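Side-chain contacts in glutathione s-transferase protein (Ralstonia solanacearum, PDB 3TOU), which binds glutathione and, judging from its family, probably catalyses the conjugation of this tripeptide to electrophilic substrates: residues M3-S8 with K16-L21; A10-R15 with A105-R110; E33-A38 with G49-L54; G60-S65 with A69-T74. All coordinates share one frame; numbering follows the deposited sequence.

Contact 1. Residues M3-S8 with K16-L21; sequences MKLIGS and KVRVVL
Leu5 is the side chain that reaches across from the strand, and its two methyl branches meet three residues of the helix. CD1 lies 3.7 Å from Val17 CG1. CD2 takes the tighter place, 3.5 Å from Arg18 CG, and also comes within 4.3 Å of Leu21 CD1. Val17, Arg18 and Leu21 make up one side of the helix, with Val17 and Leu21 a turn apart, and the leucine fork is set against all three. The side chains of Leu5 and Arg18 cross at about a right angle, and CD2 meets the aliphatic part of the arginine, at CG. With Leu5 CG placed anti to the backbone N (chi1 -179°), the branched end projects from the strand straight at this face.

Arg18 then bends at chi3 (65°), which carries its guanidinium along toward the end of the strand. There NH1 donates to a water 3.0 Å away, which lies at the edge of the group, in its plane. The same water is 2.9 Å from Ser8 O, so it can bridge the two, although it has other acceptors nearby.

Behind this first shell, Leu5 is fixed by backbone bonding to Gln29 and Val31 of the neighbouring strand, while Val17 also leans on Ser65 and Ile68 of helix 65-74. The axes of strand and helix pass 10.5 Å apart and run roughly antiparallel, at 153°. This is the strand-to-helix packing of a beta-alpha-beta unit, strand 4-7, helix 12-23, strand 29-32, with which the thioredoxin-like N-terminal domain of glutathione transferases begins.

Contact 2. Residues A10-R15 with A105-R110; sequences ASPYTR and AAVALR. With GSH (glutathione), chain C.
The start of helix 12-23, where a glutathione transferase receives the thiol of its glutathione, here meets the long helix 86-114 of the all-helical domain through one valine. Val107 CG2 comes 3.9 Å from Tyr13 CE2, obliquely to the ring, and 4.1 Å from Pro12 CG. That methyl lies anti to the carbonyl carbon of Val107, which turns it to the two residues of the first helical turn.

The Tyr13 ring is also a floor for the ligand: glutathione CB1 sits 3.7 Å above its plane, over the centre, and SG2 lies at the ring edge. Ser11, at the N-cap, brings OG to within 3.2 Å of glutathione SG2. This hydroxyl is hydrogen-bonded to Thr14 OG1 at 2.9 Å, a second-shell partner that fixes its position. Its closeness to the sulfur, at the start of a helix, is consistent with the serine-type thiol sites of this superfamily.

Asp104 of helix 86-114 takes a hydrogen bond with Tyr13 OH and so holds the far end of the ring. Around the contact, Leu103 touches both Pro12 and Tyr13, Tyr168 of helix 157-172 packs on Pro12, and Pro52, ahead of strand 53-55, lies against Tyr13.

Contact 3. Residues E33-A38 with G49-L54; sequences EDVWNA and GKVPCL. With GSH (glutathione), chain C.
Val35 packs on Gly49 and Val51 beside the bound glutathione, two residues after Glu33, whose carboxylate is held by Thr40 and Gln41. Asp34 opens a type I turn and, through OD1, accepts from Trp36 N at 3.1 Å. This is an Asx turn, and the N-H reaches OD1 from above the carboxylate plane, 42° out of it. Val35 follows, with CG1 3.7 Å from Val51 CG1 and CB 3.8 Å from Gly49 O. Its other methyl, CG2, lies 3.5 Å from glutathione CA3. A water links Val35 O to Gly49 O, and Val35 O also accepts from Arg128 of the second subunit. Trp36 then swings its indole back, so that glutathione CA3 lies 3.6 Å above one face, offset toward the rim.

From the facing segment Lys50 runs alongside the tripeptide. In one of its two modelled conformers, bent at chi4 (-67°), NZ bonds to both glutathione O32, at 2.7 Å, and OE1. Val51 pairs with the cysteinyl backbone like a strand: N donates to glutathione O2 at 2.8 Å and O accepts from N2. The cis bond before Pro52 is the hallmark cis-proline of thioredoxin-like folds.

Arg128 and Lys132 of the second subunit also hydrogen-bond to the ligand. The lysine charge would, in that conformer, be expected to compensate the glycyl carboxylate, while the two bonds with Val51 hold the cysteinyl backbone along one edge.

Contact 4. Residues G60-S65 with A69-T74; sequences GALFDS and AEYADT. With GSH (glutathione), chain C.
Ala69 N donates to Ser65 O at 2.9 Å, nearly straight at 164°, which makes the first turn of helix 65-74, separated by two residues from strand 61-62 of the thioredoxin-like domain. Ala69 CB rests 3.4 Å from the same oxygen.

Strand and helix are also joined by Leu62 and Tyr71. Leu62 CD2 touches Tyr71 CD2 at 3.6 Å and also lies near Tyr71 CB and CG, approaching the ring obliquely at its root. Tyr71 CG stands anti to the backbone N (chi1 176°), which brings that root against the leucine methyl. Val90 of the second subunit packs on both side chains, so this pair belongs to the dimer interface as well.

Where the strand gives way to the helix, Asp64 occupies the N-cap and, with Ser65, takes the gamma-glutamyl end of glutathione. Asp64 OD2 accepts from glutathione N1 at 3.0 Å and forms a salt bridge with Arg66 of the second subunit, so the ligand's amino group and the partner's guanidinium share one carboxylate oxygen. The start of the helix would be expected to draw the ligand carboxylate toward it. Ser65 grips that group twice: N donates to O11 at 2.9 Å, and OG, which also bonds to Lys16 NZ, donates to O12 at 2.6 Å.

Overall arrangement
From the N terminus, contact 1 closes a short loop, returning helix 12-23 onto strand 4-7. Contact 2 starts within that loop, at 10-15, and ends far along the chain at 105-110, so the two cross; it joins the thioredoxin-like domain to the all-helical one. Contacts 3 and 4 follow in series, both nested inside the loop of contact 2. Contact 3 ties the loop after edge strand 29-32 to the approach to inner strand 53-55, and contact 4 joins the other edge strand, 61-62, to helix 65-74, beside helix 12-23. Glutathione meets contact 2 at its thiol and gamma-glutamyl chain, contact 3 mainly at its cysteinyl-glycyl part, and contact 4 at its gamma-glutamyl amino and carboxylate end. Contacts 3 and 4 also reach the second subunit.

Contact 1. Residues M3-S8 with K16-L21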
# COMPACT_ATOMS: atom_id res chain seq x y z
N MET A 3 -21.10 5.36 -8.55
CA MET A 3 -19.64 5.45 -8.53
C MET A 3 -19.00 4.66 -9.67
O MET A 3 -19.52 3.62 -10.08
CB MET A 3 -19.11 4.93 -7.20
CG MET A 3 -19.62 5.70 -6.01
SD MET A 3 -18.85 5.11 -4.50
CE MET A 3 -19.15 3.36 -4.62
N LYS A 4 -17.85 5.13 -10.14
CA LYS A 4 -17.14 4.44 -11.21
C LYS A 4 -15.81 3.90 -10.66
O LYS A 4 -15.04 4.66 -10.07
CB LYS A 4 -16.88 5.40 -12.39
CG LYS A 4 -18.16 6.00 -13.02
CD LYS A 4 -18.37 7.46 -12.59
CE LYS A 4 -19.58 8.13 -13.28
NZ LYS A 4 -20.82 7.40 -12.98
N LEU A 5 -15.55 2.61 -10.84
CA LEU A 5 -14.26 2.04 -10.44
C LEU A 5 -13.41 1.85 -11.69
O LEU A 5 -13.79 1.10 -12.60
CB LEU A 5 -14.45 0.71 -9.70
CG LEU A 5 -13.14 0.07 -9.22
CD1 LEU A 5 -12.58 0.86 -8.06
CD2 LEU A 5 -13.41 -1.37 -8.85
N ILE A 6 -12.29 2.56 -11.76
CA ILE A 6 -11.35 2.43 -12.87
C ILE A 6 -10.38 1.30 -12.53
O ILE A 6 -9.79 1.30 -11.45
CB ILE A 6 -10.53 3.72 -13.09
CG1 ILE A 6 -11.44 4.95 -13.14
CG2 ILE A 6 -9.67 3.56 -14.33
CD1 ILE A 6 -10.70 6.30 -13.13
N GLY A 7 -10.23 0.33 -13.43
CA GLY A 7 -9.34 -0.80 -13.15
C GLY A 7 -9.18 -1.71 -14.34
O GLY A 7 -9.60 -1.37 -15.44
N SER A 8 -8.58 -2.88 -14.12
CA SER A 8 -8.50 -3.89 -15.15
C SER A 8 -8.94 -5.22 -14.55
O SER A 8 -8.94 -5.38 -13.33
CB SER A 8 -7.06 -4.00 -15.65
OG SER A 8 -6.25 -4.57 -14.64
N LYS A 16 -9.47 -6.90 -5.33
CA LYS A 16 -9.79 -6.76 -3.90
C LYS A 16 -10.96 -5.80 -3.68
O LYS A 16 -11.91 -6.12 -2.96
CB LYS A 16 -8.56 -6.31 -3.11
CG LYS A 16 -8.80 -6.18 -1.59
CD LYS A 16 -7.49 -5.79 -0.88
CE LYS A 16 -6.97 -4.44 -1.35
NZ LYS A 16 -5.85 -3.86 -0.52
N VAL A 17 -10.91 -4.65 -4.34
CA VAL A 17 -11.97 -3.66 -4.24
C VAL A 17 -13.29 -4.21 -4.80
O VAL A 17 -14.35 -4.03 -4.19
CB VAL A 17 -11.56 -2.36 -4.96
CG1 VAL A 17 -12.75 -1.41 -5.08
CG2 VAL A 17 -10.38 -1.70 -4.23
N ARG A 18 -13.23 -4.89 -5.95
CA ARG A 18 -14.44 -5.41 -6.59
C ARG A 18 -15.11 -6.46 -5.72
O ARG A 18 -16.33 -6.50 -5.64
CB ARG A 18 -14.12 -5.99 -7.98
CG ARG A 18 -13.72 -4.90 -8.98
CD ARG A 18 -13.22 -5.50 -10.28
NE ARG A 18 -14.25 -6.23 -11.00
CZ ARG A 18 -14.02 -7.31 -11.74
NH1 ARG A 18 -12.79 -7.79 -11.86
NH2 ARG A 18 -15.01 -7.91 -12.38
N VAL A 19 -14.29 -7.29 -5.07
CA VAL A 19 -14.82 -8.30 -4.14
C VAL A 19 -15.50 -7.62 -2.95
O VAL A 19 -16.60 -8.02 -2.56
CB VAL A 19 -13.74 -9.29 -3.67
CG1 VAL A 19 -14.29 -10.23 -2.57
CG2 VAL A 19 -13.25 -10.10 -4.88
N VAL A 20 -14.86 -6.60 -2.40
CA VAL A 20 -15.43 -5.84 -1.30
C VAL A 20 -16.77 -5.23 -1.71
O VAL A 20 -17.76 -5.35 -0.98
CB VAL A 20 -14.46 -4.73 -0.82
CG1 VAL A 20 -15.17 -3.71 0.07
CG2 VAL A 20 -13.32 -5.39 -0.04
N LEU A 21 -16.80 -4.59 -2.88
CA LEU A 21 -18.03 -3.95 -3.38
C LEU A 21 -19.16 -4.97 -3.54
O LEU A 21 -20.31 -4.68 -3.23
CB LEU A 21 -17.76 -3.18 -4.68
CG LEU A 21 -16.88 -1.92 -4.53
CD1 LEU A 21 -16.46 -1.37 -5.89
CD2 LEU A 21 -17.56 -0.83 -3.71
O HOH W 1 -10.11 -6.76 -11.10

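Contact 2. Residues A10-R15 with A105-R110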
# COMPACT_ATOMS: atom_id res chain seq x y z
N ALA A 10 -7.21 -7.95 -14.83
CA ALA A 10 -6.00 -8.60 -14.30
C ALA A 10 -5.60 -8.09 -12.92
O ALA A 10 -5.09 -8.86 -12.11
CB ALA A 10 -4.82 -8.46 -15.28
N SER A 11 -5.82 -6.79 -12.67
CA SER A 11 -5.29 -6.12 -11.48
C SER A 11 -5.83 -6.75 -10.19
O SER A 11 -7.04 -6.76 -9.97
CB SER A 11 -5.66 -4.63 -11.52
OG SER A 11 -5.39 -4.01 -10.26
N PRO A 12 -4.93 -7.29 -9.36
CA PRO A 12 -5.40 -7.93 -8.14
C PRO A 12 -5.78 -6.93 -7.06
O PRO A 12 -6.63 -7.23 -6.22
CB PRO A 12 -4.20 -8.80 -7.72
CG PRO A 12 -2.99 -8.05 -8.25
CD PRO A 12 -3.47 -7.41 -9.54
N TYR A 13 -5.19 -5.72 -7.08
CA TYR A 13 -5.62 -4.67 -6.16
C TYR A 13 -7.03 -4.21 -6.51
O TYR A 13 -7.85 -3.94 -5.61
CB TYR A 13 -4.68 -3.46 -6.20
CG TYR A 13 -3.22 -3.80 -6.06
CD1 TYR A 13 -2.64 -4.01 -4.80
CD2 TYR A 13 -2.41 -3.86 -7.19
CE1 TYR A 13 -1.26 -4.30 -4.70
CE2 TYR A 13 -1.05 -4.15 -7.10
CZ TYR A 13 -0.49 -4.36 -5.86
OH TYR A 13 0.87 -4.64 -5.81
N THR A 14 -7.32 -4.14 -7.81
CA THR A 14 -8.66 -3.83 -8.28
C THR A 14 -9.62 -4.94 -7.89
O THR A 14 -10.73 -4.66 -7.43
CB THR A 14 -8.69 -3.61 -9.81
OG1 THR A 14 -7.86 -2.48 -10.14
CG2 THR A 14 -10.13 -3.32 -10.32
N ARG A 15 -9.19 -6.19 -8.05
CA ARG A 15 -10.04 -7.31 -7.66
C ARG A 15 -10.43 -7.22 -6.20
O ARG A 15 -11.60 -7.43 -5.87
CB ARG A 15 -9.40 -8.66 -7.95
CG ARG A 15 -10.44 -9.76 -7.81
CD ARG A 15 -9.83 -11.14 -7.83
NE ARG A 15 -10.89 -12.13 -7.94
CZ ARG A 15 -10.67 -13.42 -8.14
NH1 ARG A 15 -9.42 -13.85 -8.23
NH2 ARG A 15 -11.68 -14.28 -8.27
N ALA A 105 5.11 -7.91 -4.63
CA ALA A 105 6.19 -8.74 -5.17
C ALA A 105 5.81 -9.42 -6.47
O ALA A 105 6.59 -9.38 -7.42
CB ALA A 105 6.66 -9.76 -4.14
N ALA A 106 4.62 -10.03 -6.53
CA ALA A 106 4.20 -10.70 -7.77
C ALA A 106 4.02 -9.72 -8.93
O ALA A 106 4.40 -10.01 -10.07
CB ALA A 106 2.92 -11.49 -7.53
N VAL A 107 3.45 -8.56 -8.63
CA VAL A 107 3.29 -7.50 -9.63
C VAL A 107 4.64 -6.94 -10.08
O VAL A 107 4.83 -6.67 -11.28
CB VAL A 107 2.33 -6.35 -9.14
CG1 VAL A 107 2.44 -5.11 -10.02
CG2 VAL A 107 0.89 -6.86 -9.09
N ALA A 108 5.59 -6.79 -9.15
CA ALA A 108 6.98 -6.41 -9.53
C ALA A 108 7.56 -7.39 -10.57
O ALA A 108 8.26 -6.97 -11.50
CB ALA A 108 7.88 -6.35 -8.30
N LEU A 109 7.27 -8.68 -10.40
CA LEU A 109 7.69 -9.71 -11.38
C LEU A 109 7.02 -9.52 -12.73
O LEU A 109 7.67 -9.69 -13.77
CB LEU A 109 7.45 -11.13 -10.84
CG LEU A 109 8.35 -11.55 -9.68
CD1 LEU A 109 7.79 -12.79 -8.98
CD2 LEU A 109 9.78 -11.80 -10.13
N ARG A 110 5.74 -9.16 -12.73
CA ARG A 110 5.01 -8.90 -13.99
C ARG A 110 5.62 -7.69 -14.71
O ARG A 110 5.78 -7.69 -15.93
CB ARG A 110 3.50 -8.70 -13.71
CG ARG A 110 2.64 -8.21 -14.90
CD ARG A 110 2.40 -9.29 -15.95
NE ARG A 110 1.58 -8.75 -17.03
CZ ARG A 110 1.22 -9.41 -18.13
NH1 ARG A 110 1.59 -10.67 -18.33
NH2 ARG A 110 0.48 -8.79 -19.04
N1 GSH C . -0.86 0.66 -3.72
CA1 GSH C . -1.76 0.40 -4.85
C1 GSH C . -3.06 -0.22 -4.39
O11 GSH C . -4.12 0.04 -5.02
O12 GSH C . -3.12 -0.95 -3.38
CB1 GSH C . -1.09 -0.47 -5.91
CG1 GSH C . -1.83 -0.34 -7.25
CD1 GSH C . -1.03 -0.83 -8.44
OE1 GSH C . 0.37 -0.91 -8.37
N2 GSH C . -1.72 -1.16 -9.53
CA2 GSH C . -1.04 -1.46 -10.79
C2 GSH C . -0.77 -0.19 -11.52
O2 GSH C . -1.90 0.57 -11.75
CB2 GSH C . -1.95 -2.28 -11.72
SG2 GSH C . -2.24 -3.92 -11.02
N3 GSH C . 0.47 0.14 -11.91
CA3 GSH C . 0.68 1.19 -12.91
C3 GSH C . 1.88 2.05 -12.64
O31 GSH C . 2.25 2.92 -13.45
O32 GSH C . 2.54 1.90 -11.60

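Contact 3. Residues E33-A38 with G49-L54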
# COMPACT_ATOMS: atom_id res chain seq x y z
N GLU A 33 -9.43 0.12 -17.94
CA GLU A 33 -8.34 1.02 -18.27
C GLU A 33 -7.04 0.23 -18.30
O GLU A 33 -6.83 -0.66 -17.48
CB GLU A 33 -8.25 2.14 -17.23
CG GLU A 33 -7.23 3.24 -17.52
CD GLU A 33 -7.61 4.13 -18.69
OE1 GLU A 33 -8.82 4.28 -19.01
OE2 GLU A 33 -6.68 4.72 -19.30
N ASP A 34 -6.20 0.53 -19.28
CA ASP A 34 -4.85 -0.03 -19.35
C ASP A 34 -3.86 1.07 -18.99
O ASP A 34 -3.53 1.93 -19.82
CB ASP A 34 -4.56 -0.58 -20.75
CG ASP A 34 -3.24 -1.36 -20.84
OD1 ASP A 34 -2.43 -1.34 -19.87
OD2 ASP A 34 -3.00 -1.99 -21.89
N VAL A 35 -3.36 1.04 -17.75
CA VAL A 35 -2.46 2.06 -17.24
C VAL A 35 -1.06 2.02 -17.90
O VAL A 35 -0.30 2.97 -17.78
CB VAL A 35 -2.31 1.97 -15.70
CG1 VAL A 35 -3.64 2.26 -15.03
CG2 VAL A 35 -1.80 0.57 -15.30
N TRP A 36 -0.77 0.93 -18.60
CA TRP A 36 0.51 0.73 -19.29
C TRP A 36 0.50 1.21 -20.74
O TRP A 36 1.54 1.25 -21.40
CB TRP A 36 0.91 -0.75 -19.21
CG TRP A 36 1.08 -1.19 -17.80
CD1 TRP A 36 0.22 -1.97 -17.07
CD2 TRP A 36 2.15 -0.86 -16.92
NE1 TRP A 36 0.70 -2.14 -15.80
CE2 TRP A 36 1.89 -1.47 -15.68
CE3 TRP A 36 3.32 -0.09 -17.07
CZ2 TRP A 36 2.75 -1.35 -14.59
CZ3 TRP A 36 4.18 0.02 -15.98
CH2 TRP A 36 3.89 -0.60 -14.76
N ASN A 37 -0.69 1.58 -21.23
CA ASN A 37 -0.85 2.19 -22.56
C ASN A 37 -0.36 3.63 -22.52
O ASN A 37 -0.64 4.36 -21.56
CB ASN A 37 -2.33 2.14 -22.98
CG ASN A 37 -2.54 2.40 -24.48
OD1 ASN A 37 -2.21 3.47 -25.00
ND2 ASN A 37 -3.13 1.43 -25.16
N ALA A 38 0.36 4.06 -23.55
CA ALA A 38 0.87 5.43 -23.63
C ALA A 38 -0.24 6.48 -23.66
O ALA A 38 -0.03 7.62 -23.23
CB ALA A 38 1.81 5.59 -24.83
N GLY A 49 -1.30 7.52 -11.05
CA GLY A 49 -1.40 6.79 -12.32
C GLY A 49 -1.60 5.28 -12.18
O GLY A 49 -1.19 4.51 -13.04
N LYS A 50 -2.27 4.89 -11.10
CA LYS A 50 -2.48 3.48 -10.78
C LYS A 50 -3.95 3.13 -10.67
O LYS A 50 -4.78 4.00 -10.41
CB LYS A 50 -1.78 3.12 -9.46
CG LYS A 50 -0.27 2.95 -9.62
CD LYS A 50 0.42 2.92 -8.27
CE LYS A 50 1.92 2.71 -8.46
NZ LYS A 50 2.19 1.35 -9.01
N VAL A 51 -4.27 1.85 -10.86
CA VAL A 51 -5.61 1.34 -10.60
C VAL A 51 -5.54 0.39 -9.39
O VAL A 51 -4.51 -0.28 -9.20
CB VAL A 51 -6.23 0.63 -11.83
CG1 VAL A 51 -6.65 1.68 -12.87
CG2 VAL A 51 -5.25 -0.40 -12.43
N PRO A 52 -6.62 0.29 -8.59
CA PRO A 52 -7.94 0.92 -8.76
C PRO A 52 -8.00 2.39 -8.34
O PRO A 52 -7.23 2.84 -7.49
CB PRO A 52 -8.84 0.08 -7.85
CG PRO A 52 -7.90 -0.39 -6.76
CD PRO A 52 -6.60 -0.66 -7.46
N CYS A 53 -8.93 3.09 -8.95
CA CYS A 53 -9.27 4.45 -8.58
C CYS A 53 -10.80 4.55 -8.62
O CYS A 53 -11.44 4.18 -9.62
CB CYS A 53 -8.63 5.45 -9.55
SG CYS A 53 -8.97 7.17 -9.09
N LEU A 54 -11.39 4.96 -7.51
CA LEU A 54 -12.86 5.07 -7.40
C LEU A 54 -13.24 6.53 -7.61
O LEU A 54 -12.70 7.41 -6.95
CB LEU A 54 -13.33 4.59 -6.03
CG LEU A 54 -14.84 4.51 -5.74
CD1 LEU A 54 -15.52 3.45 -6.61
CD2 LEU A 54 -15.09 4.20 -4.28
N1 GSH C . -0.86 0.66 -3.72
CA1 GSH C . -1.76 0.40 -4.85
C1 GSH C . -3.06 -0.22 -4.39
O11 GSH C . -4.12 0.04 -5.02
O12 GSH C . -3.12 -0.95 -3.38
CB1 GSH C . -1.09 -0.47 -5.91
CG1 GSH C . -1.83 -0.34 -7.25
CD1 GSH C . -1.03 -0.83 -8.44
OE1 GSH C . 0.37 -0.91 -8.37
N2 GSH C . -1.72 -1.16 -9.53
CA2 GSH C . -1.04 -1.46 -10.79
C2 GSH C . -0.77 -0.19 -11.52
O2 GSH C . -1.90 0.57 -11.75
CB2 GSH C . -1.95 -2.28 -11.72
SG2 GSH C . -2.24 -3.92 -11.02
N3 GSH C . 0.47 0.14 -11.91
CA3 GSH C . 0.68 1.19 -12.91
C3 GSH C . 1.88 2.05 -12.64
O31 GSH C . 2.25 2.92 -13.45
O32 GSH C . 2.54 1.90 -11.60
O HOH W 2 0.14 5.13 -15.39

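Contact 4. Residues G60-S65 with A69-T74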
# COMPACT_ATOMS: atom_id res chain seq x y z
N GLY A 60 -14.93 13.49 -7.49
CA GLY A 60 -13.88 13.25 -6.49
C GLY A 60 -13.33 11.84 -6.65
O GLY A 60 -14.06 10.93 -6.95
N ALA A 61 -12.02 11.68 -6.45
CA ALA A 61 -11.36 10.41 -6.74
C ALA A 61 -10.73 9.86 -5.47
O ALA A 61 -10.19 10.62 -4.65
CB ALA A 61 -10.31 10.59 -7.80
N LEU A 62 -10.81 8.54 -5.30
CA LEU A 62 -10.28 7.88 -4.11
C LEU A 62 -9.30 6.79 -4.53
O LEU A 62 -9.51 6.11 -5.52
CB LEU A 62 -11.42 7.24 -3.34
CG LEU A 62 -11.21 7.01 -1.86
CD1 LEU A 62 -10.79 8.34 -1.18
CD2 LEU A 62 -12.51 6.48 -1.28
N PHE A 63 -8.23 6.64 -3.74
CA PHE A 63 -7.17 5.66 -4.01
C PHE A 63 -6.39 5.57 -2.67
O PHE A 63 -6.57 6.46 -1.84
CB PHE A 63 -6.27 6.15 -5.17
CG PHE A 63 -5.74 7.55 -4.97
CD1 PHE A 63 -4.54 7.77 -4.29
CD2 PHE A 63 -6.46 8.66 -5.43
CE1 PHE A 63 -4.06 9.06 -4.06
CE2 PHE A 63 -5.99 9.95 -5.22
CZ PHE A 63 -4.78 10.15 -4.54
N ASP A 64 -5.56 4.55 -2.41
CA ASP A 64 -5.39 3.35 -3.24
C ASP A 64 -6.39 2.26 -2.84
O ASP A 64 -7.42 2.57 -2.25
CB ASP A 64 -3.94 2.87 -3.14
CG ASP A 64 -3.55 2.45 -1.72
OD1 ASP A 64 -4.38 2.49 -0.77
OD2 ASP A 64 -2.38 2.03 -1.57
N SER A 65 -6.10 1.00 -3.18
CA SER A 65 -7.06 -0.08 -2.91
C SER A 65 -7.43 -0.23 -1.44
O SER A 65 -8.58 -0.54 -1.13
CB SER A 65 -6.54 -1.42 -3.44
OG SER A 65 -5.44 -1.89 -2.67
N ALA A 69 -11.28 0.16 -0.18
CA ALA A 69 -11.89 -0.96 0.56
C ALA A 69 -12.41 -0.50 1.91
O ALA A 69 -13.52 -0.89 2.32
CB ALA A 69 -10.89 -2.12 0.74
N GLU A 70 -11.62 0.32 2.60
CA GLU A 70 -12.01 0.86 3.91
C GLU A 70 -13.26 1.73 3.81
O GLU A 70 -14.22 1.57 4.59
CB GLU A 70 -10.86 1.63 4.54
CG GLU A 70 -11.18 2.18 5.94
CD GLU A 70 -10.02 2.94 6.56
OE1 GLU A 70 -9.13 3.38 5.81
OE2 GLU A 70 -10.02 3.10 7.81
N TYR A 71 -13.25 2.65 2.85
CA TYR A 71 -14.40 3.51 2.58
C TYR A 71 -15.64 2.68 2.26
O TYR A 71 -16.72 2.92 2.81
CB TYR A 71 -14.07 4.45 1.42
CG TYR A 71 -15.24 5.33 1.01
CD1 TYR A 71 -15.80 6.23 1.92
CD2 TYR A 71 -15.78 5.23 -0.26
CE1 TYR A 71 -16.87 7.04 1.55
CE2 TYR A 71 -16.85 6.04 -0.64
CZ TYR A 71 -17.39 6.93 0.27
OH TYR A 71 -18.45 7.72 -0.10
N ALA A 72 -15.46 1.65 1.42
CA ALA A 72 -16.60 0.84 0.96
C ALA A 72 -17.27 0.09 2.11
O ALA A 72 -18.50 -0.05 2.13
CB ALA A 72 -16.18 -0.13 -0.16
N ASP A 73 -16.48 -0.37 3.08
CA ASP A 73 -17.05 -1.06 4.25
C ASP A 73 -18.01 -0.17 5.06
O ASP A 73 -18.93 -0.68 5.71
CB ASP A 73 -15.95 -1.61 5.17
CG ASP A 73 -16.46 -2.66 6.15
OD1 ASP A 73 -17.29 -3.53 5.77
OD2 ASP A 73 -16.01 -2.62 7.32
N THR A 74 -17.81 1.15 5.01
CA THR A 74 -18.69 2.10 5.73
C THR A 74 -20.00 2.45 5.00
O THR A 74 -20.92 3.02 5.60
CB THR A 74 -17.98 3.43 6.05
OG1 THR A 74 -17.94 4.25 4.87
CG2 THR A 74 -16.57 3.19 6.58
N1 GSH C . -0.86 0.66 -3.72
CA1 GSH C . -1.76 0.40 -4.85
C1 GSH C . -3.06 -0.22 -4.39
O11 GSH C . -4.12 0.04 -5.02
O12 GSH C . -3.12 -0.95 -3.38
CB1 GSH C . -1.09 -0.47 -5.91
CG1 GSH C . -1.83 -0.34 -7.25
CD1 GSH C . -1.03 -0.83 -8.44
OE1 GSH C . 0.37 -0.91 -8.37
N2 GSH C . -1.72 -1.16 -9.53
CA2 GSH C . -1.04 -1.46 -10.79
C2 GSH C . -0.77 -0.19 -11.52
O2 GSH C . -1.90 0.57 -11.75
CB2 GSH C . -1.95 -2.28 -11.72
SG2 GSH C . -2.24 -3.92 -11.02
N3 GSH C . 0.47 0.14 -11.91
CA3 GSH C . 0.68 1.19 -12.91
C3 GSH C . 1.88 2.05 -12.64
O31 GSH C . 2.25 2.92 -13.45
O32 GSH C . 2.54 1.90 -11.60